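PDB 6WYN: possible hydrolase from Mycobacterium tuberculosis, which hydrolyses carboxylic esters, with a preference for short, straight-chain alkyl esters, and is likely involved in ester and lipid metabolism. Local coordinates for residues P272-F283 and F299-H310. Numbering follows the deposited sequence.
Sequences PITLVRGGSSGF and FRGVHIVEKSGH
With chi1 at -162° in Phe283 and -177° in His310, each ring swings away from its own backbone N, and the two meet in a face-to-face stack with centroids 4.0 Å apart and planes inclined by 24°. The overlap is uneven: His310 CE1 sits over the centre of the phenyl ring, whereas Phe283 CD2 lies over the imidazole face, displaced toward its rim. The imidazole's rotation is fixed further by hydrogen bonds that join ND1 to Asp179 and NE2 to Ser155; Ser155, His310 and Asp179 are the probable catalytic triad. Ser281 OG also bonds to Asp179 and accepts a hydrogen bond from Phe283 N (3.1 Å), an ST turn that ties down the backbone carrying the phenyl ring.

How a sheet edge presents a probable catalytic histidine is well illustrated here: in the alpha/beta-hydrolase fold, strands 273-278 and 299-305 are the parallel ends of a beta-alpha-beta crossover through helix 286-295, and the histidine follows an edge strand of the sheet. Backbone hydrogen bonds join the two strands, among them Leu275 N to Gly301 O at 3.1 Å and Arg277 N to His303 O at 2.7 Å. Past the strands, Ser280 N donates to Ser308 O (2.9 Å). On one face Val302 CG2 packs against both Leu275 CD2 and Arg277 CG, 3.7 Å from each. At the far end, Pro272 CB lies over one face of the Arg300 guanidinium, whose NE is salt-bridged to Glu174.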
loop_
_atom_site.group_PDB
_atom_site.type_symbol
_atom_site.label_atom_id
_atom_site.label_comp_id
_atom_site.label_asym_id
_atom_site.label_seq_id
_atom_site.Cartn_x
_atom_site.Cartn_y
_atom_site.Cartn_z
ATOM N N PRO A 272 11.832 -9.508 12.203
ATOM C CA PRO A 272 11.255 -10.652 11.503
ATOM C C PRO A 272 10.370 -10.234 10.326
ATOM O O PRO A 272 9.712 -9.209 10.380
ATOM C CB PRO A 272 10.409 -11.346 12.588
ATOM C CG PRO A 272 11.129 -10.958 13.883
ATOM C CD PRO A 272 11.513 -9.514 13.632
ATOM N N ILE A 273 10.432 -11.010 9.263
ATOM C CA ILE A 273 9.655 -10.796 8.021
ATOM C C ILE A 273 8.672 -11.928 7.795
ATOM O O ILE A 273 9.106 -13.110 7.776
ATOM C CB ILE A 273 10.596 -10.682 6.822
ATOM C CG1 ILE A 273 11.544 -9.490 6.973
ATOM C CG2 ILE A 273 9.763 -10.601 5.543
ATOM C CD1 ILE A 273 12.628 -9.444 5.922
ATOM N N THR A 274 7.401 -11.570 7.599
ATOM C CA THR A 274 6.332 -12.494 7.156
ATOM C C THR A 274 5.997 -12.105 5.733
ATOM O O THR A 274 5.848 -10.922 5.479
ATOM C CB THR A 274 5.117 -12.437 8.083
ATOM O OG1 THR A 274 5.576 -12.834 9.383
ATOM C CG2 THR A 274 3.995 -13.332 7.615
ATOM N N LEU A 275 5.803 -13.056 4.849
ATOM C CA LEU A 275 5.361 -12.731 3.487
ATOM C C LEU A 275 3.954 -13.250 3.351
ATOM O O LEU A 275 3.677 -14.364 3.869
ATOM C CB LEU A 275 6.320 -13.371 2.473
ATOM C CG LEU A 275 5.927 -13.344 0.999
ATOM C CD1 LEU A 275 5.924 -11.906 0.488
ATOM C CD2 LEU A 275 6.914 -14.178 0.185
ATOM N N VAL A 276 3.125 -12.508 2.624
ATOM C CA VAL A 276 1.748 -12.916 2.269
ATOM C C VAL A 276 1.701 -12.913 0.761
ATOM O O VAL A 276 1.867 -11.790 0.198
ATOM C CB VAL A 276 0.661 -12.017 2.892
ATOM C CG1 VAL A 276 -0.740 -12.486 2.495
ATOM C CG2 VAL A 276 0.775 -11.947 4.399
ATOM N N ARG A 277 1.468 -14.069 0.131
ATOM C CA ARG A 277 1.282 -14.073 -1.329
ATOM C C ARG A 277 -0.195 -14.221 -1.666
ATOM O O ARG A 277 -0.930 -14.904 -0.919
ATOM C CB ARG A 277 2.055 -15.205 -2.027
ATOM C CG ARG A 277 3.561 -15.021 -2.120
ATOM C CD ARG A 277 4.218 -16.148 -2.937
ATOM N NE ARG A 277 3.399 -16.290 -4.127
ATOM C CZ ARG A 277 2.747 -17.413 -4.496
ATOM N NH1 ARG A 277 2.953 -18.535 -3.830
ATOM N NH2 ARG A 277 1.894 -17.406 -5.526
ATOM N N GLY A 278 -0.565 -13.691 -2.802
ATOM C CA GLY A 278 -1.806 -14.047 -3.506
ATOM C C GLY A 278 -1.606 -15.338 -4.280
ATOM O O GLY A 278 -0.683 -15.383 -5.089
ATOM N N GLY A 279 -2.392 -16.366 -3.950
ATOM C CA GLY A 279 -2.418 -17.687 -4.622
ATOM C C GLY A 279 -2.662 -17.628 -6.119
ATOM O O GLY A 279 -2.152 -18.503 -6.817
ATOM N N SER A 280 -3.383 -16.628 -6.612
ATOM C CA SER A 280 -3.595 -16.365 -8.057
ATOM C C SER A 280 -2.638 -15.278 -8.575
ATOM O O SER A 280 -2.829 -14.808 -9.663
ATOM C CB SER A 280 -5.007 -16.001 -8.340
ATOM O OG SER A 280 -5.825 -17.050 -7.856
ATOM N N SER A 281 -1.658 -14.868 -7.800
ATOM C CA SER A 281 -0.678 -13.868 -8.256
ATOM C C SER A 281 0.610 -14.593 -8.646
ATOM O O SER A 281 1.165 -15.275 -7.809
ATOM C CB SER A 281 -0.419 -12.822 -7.200
ATOM O OG SER A 281 0.630 -11.978 -7.638
ATOM N N GLY A 282 1.078 -14.341 -9.855
ATOM C CA GLY A 282 2.405 -14.760 -10.345
ATOM C C GLY A 282 3.501 -13.784 -9.958
ATOM O O GLY A 282 4.679 -14.040 -10.265
ATOM N N PHE A 283 3.170 -12.719 -9.237
ATOM C CA PHE A 283 4.127 -11.620 -9.004
ATOM C C PHE A 283 5.370 -12.133 -8.293
ATOM O O PHE A 283 6.512 -11.785 -8.668
ATOM C CB PHE A 283 3.421 -10.512 -8.232
ATOM C CG PHE A 283 4.127 -9.191 -8.300
ATOM C CD1 PHE A 283 5.080 -8.859 -7.363
ATOM C CD2 PHE A 283 3.794 -8.273 -9.284
ATOM C CE1 PHE A 283 5.717 -7.628 -7.402
ATOM C CE2 PHE A 283 4.434 -7.036 -9.333
ATOM C CZ PHE A 283 5.381 -6.719 -8.376
ATOM N N PHE A 299 12.988 -15.002 8.729
ATOM C CA PHE A 299 11.793 -15.231 7.896
ATOM C C PHE A 299 10.814 -16.126 8.665
ATOM O O PHE A 299 11.223 -17.221 9.095
ATOM C CB PHE A 299 12.212 -15.833 6.559
ATOM C CG PHE A 299 11.092 -15.995 5.564
ATOM C CD1 PHE A 299 10.365 -14.904 5.134
ATOM C CD2 PHE A 299 10.779 -17.244 5.061
ATOM C CE1 PHE A 299 9.348 -15.044 4.201
ATOM C CE2 PHE A 299 9.785 -17.387 4.113
ATOM C CZ PHE A 299 9.075 -16.287 3.669
ATOM N N ARG A 300 9.571 -15.677 8.840
ATOM C CA ARG A 300 8.530 -16.393 9.620
ATOM C C ARG A 300 7.680 -17.285 8.709
ATOM O O ARG A 300 6.840 -18.033 9.235
ATOM C CB ARG A 300 7.618 -15.410 10.347
ATOM C CG ARG A 300 8.284 -14.663 11.497
ATOM C CD ARG A 300 7.162 -14.252 12.426
ATOM N NE ARG A 300 7.483 -13.357 13.516
ATOM C CZ ARG A 300 8.153 -13.699 14.625
ATOM N NH1 ARG A 300 8.614 -14.930 14.776
ATOM N NH2 ARG A 300 8.373 -12.799 15.573
ATOM N N GLY A 301 7.862 -17.184 7.400
ATOM C CA GLY A 301 7.193 -18.032 6.414
ATOM C C GLY A 301 6.306 -17.222 5.505
ATOM O O GLY A 301 6.071 -16.017 5.777
ATOM N N VAL A 302 5.826 -17.869 4.460
ATOM C CA VAL A 302 4.860 -17.300 3.490
ATOM C C VAL A 302 3.481 -17.877 3.789
ATOM O O VAL A 302 3.337 -19.132 4.047
ATOM C CB VAL A 302 5.276 -17.564 2.040
ATOM C CG1 VAL A 302 5.205 -19.043 1.731
ATOM C CG2 VAL A 302 4.429 -16.790 1.065
ATOM N N HIS A 303 2.486 -17.002 3.778
ATOM C CA HIS A 303 1.066 -17.393 3.794
ATOM C C HIS A 303 0.564 -17.211 2.390
ATOM O O HIS A 303 0.756 -16.101 1.822
ATOM C CB HIS A 303 0.253 -16.502 4.710
ATOM C CG HIS A 303 0.778 -16.491 6.073
ATOM N ND1 HIS A 303 0.141 -17.146 7.068
ATOM C CD2 HIS A 303 1.917 -15.978 6.587
ATOM C CE1 HIS A 303 0.833 -17.030 8.164
ATOM N NE2 HIS A 303 1.905 -16.274 7.916
ATOM N N ILE A 304 -0.046 -18.240 1.843
ATOM C CA ILE A 304 -0.495 -18.183 0.435
ATOM C C ILE A 304 -2.006 -18.099 0.517
ATOM O O ILE A 304 -2.601 -19.065 1.052
ATOM C CB ILE A 304 0.048 -19.382 -0.370
ATOM C CG1 ILE A 304 1.576 -19.397 -0.354
ATOM C CG2 ILE A 304 -0.506 -19.372 -1.788
ATOM C CD1 ILE A 304 2.180 -20.657 -0.947
ATOM N N VAL A 305 -2.585 -16.987 0.042
ATOM C CA VAL A 305 -4.029 -16.685 0.188
ATOM C C VAL A 305 -4.726 -17.103 -1.088
ATOM O O VAL A 305 -4.527 -16.453 -2.146
ATOM C CB VAL A 305 -4.321 -15.215 0.555
ATOM C CG1 VAL A 305 -5.819 -14.939 0.633
ATOM C CG2 VAL A 305 -3.652 -14.858 1.869
ATOM N N GLU A 306 -5.543 -18.135 -0.960
ATOM C CA GLU A 306 -6.292 -18.720 -2.098
ATOM C C GLU A 306 -7.239 -17.650 -2.649
ATOM O O GLU A 306 -7.856 -16.924 -1.855
ATOM C CB GLU A 306 -7.048 -19.997 -1.680
ATOM C CG GLU A 306 -7.583 -20.769 -2.896
ATOM C CD GLU A 306 -8.378 -22.051 -2.642
ATOM O OE1 GLU A 306 -8.967 -22.575 -3.650
ATOM O OE2 GLU A 306 -8.416 -22.526 -1.450
ATOM N N LYS A 307 -7.293 -17.545 -3.967
ATOM C CA LYS A 307 -8.236 -16.744 -4.783
ATOM C C LYS A 307 -7.955 -15.247 -4.568
ATOM O O LYS A 307 -8.905 -14.475 -4.593
ATOM C CB LYS A 307 -9.679 -17.125 -4.442
ATOM C CG LYS A 307 -10.086 -18.509 -4.940
ATOM C CD LYS A 307 -11.454 -18.984 -4.496
ATOM C CE LYS A 307 -11.884 -20.191 -5.306
ATOM N NZ LYS A 307 -12.935 -20.974 -4.621
ATOM N N SER A 308 -6.711 -14.881 -4.265
ATOM C CA SER A 308 -6.246 -13.471 -4.235
ATOM C C SER A 308 -5.259 -13.259 -5.369
ATOM O O SER A 308 -4.344 -14.093 -5.544
ATOM C CB SER A 308 -5.623 -13.105 -2.916
ATOM O OG SER A 308 -5.163 -11.750 -2.949
ATOM N N GLY A 309 -5.418 -12.143 -6.076
ATOM C CA GLY A 309 -4.340 -11.548 -6.875
ATOM C C GLY A 309 -3.342 -10.808 -5.983
ATOM O O GLY A 309 -3.240 -11.096 -4.757
ATOM N N HIS A 310 -2.599 -9.908 -6.609
ATOM C CA HIS A 310 -1.462 -9.135 -6.061
ATOM C C HIS A 310 -1.941 -8.278 -4.884
ATOM O O HIS A 310 -1.255 -8.245 -3.875
ATOM C CB HIS A 310 -0.905 -8.304 -7.234
ATOM C CG HIS A 310 0.302 -7.503 -6.890
ATOM N ND1 HIS A 310 1.380 -8.067 -6.253
ATOM C CD2 HIS A 310 0.655 -6.232 -7.191
ATOM C CE1 HIS A 310 2.317 -7.156 -6.075
ATOM N NE2 HIS A 310 1.900 -6.023 -6.646
HETATM O O HOH W 1 -5.662 -19.104 -5.675
#